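Local coordinates for peroxide stress regulator PerR, FUR family (Streptococcus pyogenes, PDB 4I7H), which probably senses peroxide stress and regulates the genes that answer it, as a dimeric, metal-dependent DNA-binding protein of the Fur family, at residues S36-S41 against D48-D53; G96-N101 against F113-V118; C107-D112 against G142-C147. All coordinates share one frame; numbering follows the deposited sequence.

Contact 1. Residues S36-S41 against D48-D53; sequences SYMIQS and DKIYRD
Y37 and I50 mark the closest backbone approach between the end of helix 29-39 and helix 47-54, their CA atoms lying 7.6 Å apart, so side chains alone bridge the gap. The CG of Y37 is anti to the backbone N (chi1 178°), which sends the ring across to the second helix. The hydroxyl OH donates to D53 OD2 over 2.7 Å. The carboxylate oxygen sits near the plane of the ring, at its edge, whereas the phenol oxygen approaches the carboxylate from above its plane; the two flat groups are turned 69° against each other. One turn before D53 in helix 47-54, the aliphatic part of K49 runs past the phenol end at about a right angle, its CD 3.3 Å from Y37 OH. Along one side of the ring, I50 CG1 lies 3.7 Å from Y37 CE1. The far end of I50 turns to M38: CD1 rests 3.4 Å from the SD of M38, whose chain, bent at chi2 and chi3, brings its sulfur over to I50. A polar edge at D53 gives way to an apolar strip at I50 and M38. P45, from the connecting loop, packs on Y37, M38 and I50, and V66 and L70 of helix 63-75 also pack on I50. This packing of successive helices belongs to the helix-turn-helix core of the winged-helix DNA-binding domain of Fur-family regulators.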
loop_
_atom_site.group_PDB
_atom_site.type_symbol
_atom_site.label_atom_id
_atom_site.label_comp_id
_atom_site.label_asym_id
_atom_site.label_seq_id
_atom_site.Cartn_x
_atom_site.Cartn_y
_atom_site.Cartn_z
ATOM N N SER B 36 16.335 5.526 11.601
ATOM C CA SER B 36 16.007 6.527 10.607
ATOM C C SER B 36 16.666 6.194 9.266
ATOM O O SER B 36 16.040 6.337 8.208
ATOM C CB SER B 36 16.405 7.912 11.115
ATOM O OG SER B 36 16.172 8.893 10.125
ATOM N N TYR B 37 17.911 5.723 9.312
ATOM C CA TYR B 37 18.630 5.357 8.098
ATOM C C TYR B 37 17.938 4.207 7.376
ATOM O O TYR B 37 17.777 4.232 6.158
ATOM C CB TYR B 37 20.076 4.968 8.427
ATOM C CG TYR B 37 20.872 4.529 7.224
ATOM C CD1 TYR B 37 20.861 3.202 6.806
ATOM C CD2 TYR B 37 21.632 5.442 6.492
ATOM C CE1 TYR B 37 21.581 2.789 5.696
ATOM C CE2 TYR B 37 22.366 5.035 5.377
ATOM C CZ TYR B 37 22.328 3.705 4.987
ATOM O OH TYR B 37 23.043 3.272 3.893
ATOM N N MET B 38 17.557 3.195 8.140
ATOM C CA MET B 38 16.904 2.023 7.589
ATOM C C MET B 38 15.569 2.403 6.933
ATOM O O MET B 38 15.284 2.009 5.796
ATOM C CB MET B 38 16.680 1.001 8.697
ATOM C CG MET B 38 17.985 0.455 9.268
ATOM S SD MET B 38 18.834 -0.326 7.905
ATOM C CE MET B 38 17.923 -1.894 7.915
ATOM N N ILE B 39 14.761 3.178 7.644
ATOM C CA ILE B 39 13.505 3.666 7.068
ATOM C C ILE B 39 13.719 4.404 5.745
ATOM O O ILE B 39 13.089 4.076 4.732
ATOM C CB ILE B 39 12.743 4.553 8.055
ATOM C CG1 ILE B 39 12.338 3.726 9.273
ATOM C CG2 ILE B 39 11.511 5.166 7.381
ATOM C CD1 ILE B 39 11.732 4.523 10.386
ATOM N N GLN B 40 14.634 5.367 5.737
ATOM C CA GLN B 40 14.849 6.190 4.547
ATOM C C GLN B 40 15.642 5.496 3.442
ATOM O O GLN B 40 15.901 6.096 2.397
ATOM C CB GLN B 40 15.535 7.510 4.922
ATOM C CG GLN B 40 14.715 8.397 5.874
ATOM C CD GLN B 40 13.321 8.723 5.332
ATOM O OE1 GLN B 40 12.324 8.123 5.748
ATOM N NE2 GLN B 40 13.247 9.683 4.406
ATOM N N SER B 41 16.035 4.244 3.665
ATOM C CA SER B 41 16.924 3.574 2.722
ATOM C C SER B 41 16.234 3.005 1.487
ATOM O O SER B 41 15.259 2.254 1.585
ATOM C CB SER B 41 17.717 2.456 3.396
ATOM O OG SER B 41 18.361 1.654 2.421
ATOM N N ASP B 48 27.563 -3.393 6.834
ATOM C CA ASP B 48 28.735 -2.587 6.496
ATOM C C ASP B 48 28.321 -1.282 5.838
ATOM O O ASP B 48 28.911 -0.227 6.095
ATOM C CB ASP B 48 29.692 -3.346 5.578
ATOM C CG ASP B 48 30.896 -2.509 5.176
ATOM O OD1 ASP B 48 31.782 -2.302 6.030
ATOM O OD2 ASP B 48 30.953 -2.049 4.016
ATOM N N LYS B 49 27.299 -1.360 4.992
ATOM C CA LYS B 49 26.755 -0.182 4.332
ATOM C C LYS B 49 26.238 0.809 5.371
ATOM O O LYS B 49 26.585 1.988 5.341
ATOM C CB LYS B 49 25.616 -0.599 3.402
ATOM C CG LYS B 49 25.559 0.156 2.101
ATOM C CD LYS B 49 25.386 1.643 2.312
ATOM C CE LYS B 49 24.703 2.292 1.118
ATOM N NZ LYS B 49 25.568 2.356 -0.090
ATOM N N ILE B 50 25.384 0.324 6.268
ATOM C CA ILE B 50 24.861 1.150 7.344
ATOM C C ILE B 50 26.014 1.779 8.129
ATOM O O ILE B 50 26.057 2.999 8.362
ATOM C CB ILE B 50 24.012 0.310 8.311
ATOM C CG1 ILE B 50 22.726 -0.190 7.620
ATOM C CG2 ILE B 50 23.670 1.123 9.551
ATOM C CD1 ILE B 50 22.077 -1.349 8.359
ATOM N N TYR B 51 26.953 0.936 8.536
ATOM C CA TYR B 51 28.109 1.388 9.298
ATOM C C TYR B 51 28.878 2.483 8.551
ATOM O O TYR B 51 29.148 3.551 9.108
ATOM C CB TYR B 51 29.020 0.191 9.602
ATOM C CG TYR B 51 30.352 0.557 10.224
ATOM C CD1 TYR B 51 31.536 0.390 9.516
ATOM C CD2 TYR B 51 30.424 1.066 11.518
ATOM C CE1 TYR B 51 32.764 0.722 10.074
ATOM C CE2 TYR B 51 31.669 1.403 12.097
ATOM C CZ TYR B 51 32.828 1.227 11.363
ATOM O OH TYR B 51 34.064 1.545 11.911
ATOM N N ARG B 52 29.203 2.230 7.289
ATOM C CA ARG B 52 30.011 3.178 6.523
ATOM C C ARG B 52 29.318 4.522 6.353
ATOM O O ARG B 52 29.962 5.573 6.400
ATOM C CB ARG B 52 30.415 2.588 5.166
ATOM C CG ARG B 52 31.578 1.600 5.264
ATOM C CD ARG B 52 32.065 1.129 3.900
ATOM N NE ARG B 52 31.162 0.151 3.301
ATOM C CZ ARG B 52 30.276 0.439 2.352
ATOM N NH1 ARG B 52 30.184 1.679 1.881
ATOM N NH2 ARG B 52 29.487 -0.516 1.865
ATOM N N ASP B 53 27.998 4.488 6.187
ATOM C CA ASP B 53 27.232 5.716 6.002
ATOM C C ASP B 53 27.006 6.515 7.288
ATOM O O ASP B 53 26.777 7.719 7.228
ATOM C CB ASP B 53 25.897 5.413 5.312
ATOM C CG ASP B 53 26.073 5.062 3.843
ATOM O OD1 ASP B 53 27.242 5.007 3.404
ATOM O OD2 ASP B 53 25.060 4.834 3.131
#

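Contact 2. Residues G96-N101 against F113-V118; sequences GHQHVN and FMDVDV. With NI (nickel (II) ion), chain F.
D115 OD2 accepts from two donors: Q98 NE2 across the β-hairpin at 3.0 Å, and V118 N, three residues on, at 3.2 Å. The hairpin pairs strands 98-104 and 110-115 in the C-terminal, dimer-forming part of this Fur-family fold. The amide of Q98 meets OD2 from above the carboxylate plane, while V118 N uses the syn lone pair; D117 N adds a bond to OD1, closing an Asx turn that carries the chain toward helix 118-129. With its partners on both oxygens, the carboxylate is held against rotation. The antiparallel ladder has hydrogen-bonded pairs at Q98-D115 and V100-F113, flanking the non-hydrogen-bonded pair H99-M114. On the face with Q98 and D115, V100 CG1 lies over a face of the F113 ring and CG2 comes 3.5 Å from F113 CE2. The other face turns to the nickel ion. H97 NE2 and H99 NE2 each bind the metal at 2.4 Å, and H4, N15 and H19 complete the site, which by family resemblance is probably the regulatory one. Between the two histidines, M114 runs extended, its CG 3.7 Å from H99 CE1. In the second subunit, Q128 accepts a bond from M114 N. The methyl CE of M114 ends over one face of the H97 imidazole, 3.6 Å from the ring centroid and 17° off its normal, a CH-pi contact.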
loop_
_atom_site.group_PDB
_atom_site.type_symbol
_atom_site.label_atom_id
_atom_site.label_comp_id
_atom_site.label_asym_id
_atom_site.label_seq_id
_atom_site.Cartn_x
_atom_site.Cartn_y
_atom_site.Cartn_z
ATOM N N GLY B 96 9.117 -2.326 9.957
ATOM C CA GLY B 96 8.226 -1.896 11.018
ATOM C C GLY B 96 6.963 -1.223 10.495
ATOM O O GLY B 96 6.988 -0.478 9.517
ATOM N N HIS B 97 5.850 -1.461 11.180
ATOM C CA HIS B 97 4.568 -0.924 10.741
ATOM C C HIS B 97 4.438 0.537 11.131
ATOM O O HIS B 97 5.304 1.101 11.809
ATOM C CB HIS B 97 3.433 -1.715 11.396
ATOM C CG HIS B 97 3.446 -1.642 12.890
ATOM N ND1 HIS B 97 4.141 -2.542 13.670
ATOM C CD2 HIS B 97 2.884 -0.757 13.746
ATOM C CE1 HIS B 97 3.988 -2.234 14.942
ATOM N NE2 HIS B 97 3.231 -1.156 15.017
ATOM N N GLN B 98 3.346 1.151 10.685
ATOM C CA GLN B 98 2.998 2.495 11.106
ATOM C C GLN B 98 1.496 2.516 11.391
ATOM O O GLN B 98 0.818 1.489 11.268
ATOM C CB GLN B 98 3.364 3.526 10.021
ATOM C CG GLN B 98 2.552 3.376 8.717
ATOM C CD GLN B 98 2.718 4.563 7.749
ATOM O OE1 GLN B 98 3.251 5.615 8.108
ATOM N NE2 GLN B 98 2.231 4.394 6.521
ATOM N N HIS B 99 0.980 3.679 11.771
ATOM C CA HIS B 99 -0.446 3.827 12.064
ATOM C C HIS B 99 -0.984 5.015 11.321
ATOM O O HIS B 99 -0.406 6.101 11.392
ATOM C CB HIS B 99 -0.669 3.989 13.566
ATOM C CG HIS B 99 -0.371 2.746 14.331
ATOM N ND1 HIS B 99 -1.313 1.756 14.507
ATOM C CD2 HIS B 99 0.773 2.289 14.899
ATOM C CE1 HIS B 99 -0.781 0.763 15.193
ATOM N NE2 HIS B 99 0.480 1.054 15.427
ATOM N N VAL B 100 -2.074 4.797 10.587
ATOM C CA VAL B 100 -2.640 5.853 9.758
ATOM C C VAL B 100 -4.134 6.075 10.013
ATOM O O VAL B 100 -4.841 5.172 10.496
ATOM C CB VAL B 100 -2.276 5.664 8.242
ATOM C CG1 VAL B 100 -1.485 4.397 8.010
ATOM C CG2 VAL B 100 -3.501 5.737 7.325
ATOM N N ASN B 101 -4.599 7.283 9.718
ATOM C CA ASN B 101 -5.993 7.647 9.973
ATOM C C ASN B 101 -6.944 7.312 8.832
ATOM O O ASN B 101 -6.535 7.320 7.668
ATOM C CB ASN B 101 -6.069 9.141 10.304
ATOM C CG ASN B 101 -5.523 9.449 11.683
ATOM O OD1 ASN B 101 -5.755 8.689 12.628
ATOM N ND2 ASN B 101 -4.805 10.556 11.813
ATOM N N PHE B 113 -5.590 2.858 12.011
ATOM C CA PHE B 113 -5.331 1.466 11.727
ATOM C C PHE B 113 -3.841 1.254 11.470
ATOM O O PHE B 113 -3.086 2.195 11.173
ATOM C CB PHE B 113 -6.193 0.970 10.560
ATOM C CG PHE B 113 -5.839 1.588 9.233
ATOM C CD1 PHE B 113 -4.982 0.927 8.351
ATOM C CD2 PHE B 113 -6.361 2.821 8.859
ATOM C CE1 PHE B 113 -4.650 1.490 7.125
ATOM C CE2 PHE B 113 -6.022 3.395 7.625
ATOM C CZ PHE B 113 -5.172 2.718 6.766
ATOM N N MET B 114 -3.432 0.007 11.625
ATOM C CA MET B 114 -2.044 -0.377 11.534
ATOM C C MET B 114 -1.714 -0.744 10.081
ATOM O O MET B 114 -2.432 -1.531 9.446
ATOM C CB MET B 114 -1.852 -1.574 12.454
ATOM C CG MET B 114 -0.455 -1.962 12.735
ATOM S SD MET B 114 -0.553 -3.441 13.764
ATOM C CE MET B 114 1.024 -4.164 13.358
ATOM N N ASP B 115 -0.650 -0.162 9.547
ATOM C CA ASP B 115 -0.319 -0.338 8.133
ATOM C C ASP B 115 1.093 -0.869 7.953
ATOM O O ASP B 115 2.004 -0.458 8.667
ATOM C CB ASP B 115 -0.407 0.992 7.401
ATOM C CG ASP B 115 0.314 0.959 6.046
ATOM O OD1 ASP B 115 -0.212 0.320 5.089
ATOM O OD2 ASP B 115 1.411 1.553 5.947
ATOM N N VAL B 116 1.260 -1.773 6.994
ATOM C CA VAL B 116 2.570 -2.300 6.646
ATOM C C VAL B 116 2.839 -2.158 5.149
ATOM O O VAL B 116 3.922 -2.511 4.685
ATOM C CB VAL B 116 2.713 -3.797 7.037
ATOM C CG1 VAL B 116 2.757 -3.953 8.557
ATOM C CG2 VAL B 116 1.572 -4.608 6.451
ATOM N N ASP B 117 1.876 -1.608 4.409
ATOM C CA ASP B 117 1.973 -1.573 2.948
ATOM C C ASP B 117 2.584 -0.303 2.348
ATOM O O ASP B 117 3.059 -0.327 1.203
ATOM C CB ASP B 117 0.608 -1.836 2.310
ATOM C CG ASP B 117 0.066 -3.208 2.635
ATOM O OD1 ASP B 117 0.817 -4.194 2.502
ATOM O OD2 ASP B 117 -1.119 -3.308 3.031
ATOM N N VAL B 118 2.587 0.804 3.090
ATOM C CA VAL B 118 3.138 2.034 2.520
ATOM C C VAL B 118 4.638 1.878 2.209
ATOM O O VAL B 118 5.130 2.407 1.209
ATOM C CB VAL B 118 2.813 3.295 3.364
ATOM C CG1 VAL B 118 3.561 4.514 2.834
ATOM C CG2 VAL B 118 1.309 3.565 3.352
HETATM NI NI NI F . 2.342 0.349 16.725
#

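Contact 3. Residues C107-D112 against G142-C147; sequences CGKIAD and GICPDC. With ZN (zinc ion), chain E.
A four-cysteine zinc site ties the turn after strand 98-104 to the start of the C-terminal helix, and C107, C144 and C147 supply three of its ligands. Each thiolate sulfur, C107 SG, C144 SG and C147 SG, stands 2.5 Å from the zinc ion; C104 completes the set, so two CxxC pairs face each other across the metal, as in many Fur-family proteins. Shared coordination brings C107 SG to 4.0 Å from C144 SG, and C107 CB lies 3.7 Å from C147 SG. The first torsion of C107 (chi1 83°) tucks its sulfur between backbone N and carbonyl carbon, where K109 N gives it a weak hydrogen bond of 3.5 Å. C144 holds the N-cap position of the short helix, with a weak and, given the crowding at this sulfur, doubtful capping bond from C147 N to its SG. K109 stretches over the site toward D146, but the position of its NZ is doubtful, so its long salt bridge to D146 remains tentative; a water that accepts from D146 N also lies by this NZ. Around the site, I106 packs on C147. Strand 110-115 leads away from the turn as one edge of the sheet, while strand 140-143 leads in along the other side of strand 98-104 and pairs with an antiparallel strand of the second subunit; Y131 of that subunit packs on C144 and hydrogen-bonds to K109 O.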
loop_
_atom_site.group_PDB
_atom_site.type_symbol
_atom_site.label_atom_id
_atom_site.label_comp_id
_atom_site.label_asym_id
_atom_site.label_seq_id
_atom_site.Cartn_x
_atom_site.Cartn_y
_atom_site.Cartn_z
ATOM N N CYS B 107 -19.608 12.090 8.812
ATOM C CA CYS B 107 -19.610 12.666 10.160
ATOM C C CYS B 107 -18.234 13.161 10.632
ATOM O O CYS B 107 -18.109 13.672 11.753
ATOM C CB CYS B 107 -20.172 11.669 11.172
ATOM S SG CYS B 107 -19.003 10.428 11.801
ATOM N N GLY B 108 -17.202 12.982 9.804
ATOM C CA GLY B 108 -15.871 13.470 10.144
ATOM C C GLY B 108 -15.181 12.755 11.295
ATOM O O GLY B 108 -14.110 13.191 11.748
ATOM N N LYS B 109 -15.771 11.660 11.774
ATOM C CA LYS B 109 -15.134 10.864 12.839
ATOM C C LYS B 109 -13.863 10.164 12.341
ATOM O O LYS B 109 -13.834 9.615 11.230
ATOM C CB LYS B 109 -16.084 9.801 13.369
ATOM C CG LYS B 109 -15.438 8.867 14.387
ATOM C CD LYS B 109 -16.270 7.595 14.547
ATOM C CE LYS B 109 -17.752 7.923 14.641
ATOM N NZ LYS B 109 -18.582 6.774 14.166
ATOM N N ILE B 110 -12.834 10.155 13.180
ATOM C CA ILE B 110 -11.534 9.610 12.787
ATOM C C ILE B 110 -11.182 8.343 13.558
ATOM O O ILE B 110 -11.413 8.250 14.763
ATOM C CB ILE B 110 -10.433 10.687 12.920
ATOM C CG1 ILE B 110 -10.671 11.755 11.858
ATOM C CG2 ILE B 110 -9.023 10.097 12.754
ATOM C CD1 ILE B 110 -9.931 13.026 12.092
ATOM N N ALA B 111 -10.651 7.360 12.841
ATOM C CA ALA B 111 -10.175 6.117 13.443
ATOM C C ALA B 111 -8.791 5.847 12.880
ATOM O O ALA B 111 -8.438 6.360 11.811
ATOM C CB ALA B 111 -11.101 4.974 13.102
ATOM N N ASP B 112 -8.006 5.045 13.579
ATOM C CA ASP B 112 -6.687 4.710 13.077
ATOM C C ASP B 112 -6.536 3.211 12.867
ATOM O O ASP B 112 -7.274 2.390 13.436
ATOM C CB ASP B 112 -5.586 5.239 13.996
ATOM C CG ASP B 112 -5.708 4.708 15.407
ATOM O OD1 ASP B 112 -6.412 5.346 16.216
ATOM O OD2 ASP B 112 -5.109 3.651 15.705
ATOM N N GLY B 142 -13.400 7.272 4.266
ATOM C CA GLY B 142 -14.445 6.283 4.141
ATOM C C GLY B 142 -15.747 6.645 4.837
ATOM O O GLY B 142 -16.021 7.819 5.103
ATOM N N ILE B 143 -16.545 5.622 5.131
ATOM C CA ILE B 143 -17.818 5.806 5.824
ATOM C C ILE B 143 -17.775 4.978 7.091
ATOM O O ILE B 143 -17.641 3.751 7.021
ATOM C CB ILE B 143 -19.005 5.303 4.972
ATOM C CG1 ILE B 143 -18.860 5.735 3.506
ATOM C CG2 ILE B 143 -20.316 5.763 5.579
ATOM C CD1 ILE B 143 -19.031 7.218 3.265
ATOM N N CYS B 144 -17.865 5.621 8.251
ATOM C CA CYS B 144 -17.707 4.884 9.487
ATOM C C CYS B 144 -18.907 3.941 9.667
ATOM O O CYS B 144 -19.967 4.158 9.057
ATOM C CB CYS B 144 -17.554 5.835 10.678
ATOM S SG CYS B 144 -19.124 6.474 11.281
ATOM N N PRO B 145 -18.735 2.880 10.476
ATOM C CA PRO B 145 -19.802 1.892 10.681
ATOM C C PRO B 145 -21.136 2.534 11.077
ATOM O O PRO B 145 -22.170 2.145 10.529
ATOM C CB PRO B 145 -19.258 1.020 11.818
ATOM C CG PRO B 145 -17.755 1.106 11.663
ATOM C CD PRO B 145 -17.492 2.516 11.194
ATOM N N ASP B 146 -21.117 3.507 11.985
ATOM C CA ASP B 146 -22.353 4.174 12.395
ATOM C C ASP B 146 -23.056 4.900 11.251
ATOM O O ASP B 146 -24.286 4.934 11.202
ATOM C CB ASP B 146 -22.105 5.129 13.566
ATOM C CG ASP B 146 -21.787 4.393 14.843
ATOM O OD1 ASP B 146 -22.054 3.171 14.897
ATOM O OD2 ASP B 146 -21.273 5.025 15.792
ATOM N N CYS B 147 -22.286 5.470 10.327
ATOM C CA CYS B 147 -22.880 6.154 9.189
ATOM C C CYS B 147 -23.311 5.169 8.097
ATOM O O CYS B 147 -24.125 5.510 7.237
ATOM C CB CYS B 147 -21.952 7.245 8.626
ATOM S SG CYS B 147 -21.916 8.785 9.593
HETATM ZN ZN ZN E . -19.467 8.629 10.128
HETATM O O HOH W 1 -18.782 4.042 13.978
#

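In the fold
Contact 1 lies in the helical DNA-binding half, joining helices 29-39 and 47-54, on the opposite side of the chain's centre from contacts 2 and 3. Its centre is 22 Å from that of contact 2 and 38 Å from that of contact 3, and no other chain touches it. Contacts 2 and 3 share strand 110-115 and one sheet, and meet where N101 packs on I110 and D112; both also touch the second subunit. Contacts 1 and 2 are partly buried, contact 3 a surface contact at the far tip. Apolar packing with one tyrosine-carboxylate bond serves contact 1, a backbone ladder with histidine-bound nickel contact 2, and cysteine-bound zinc contact 3.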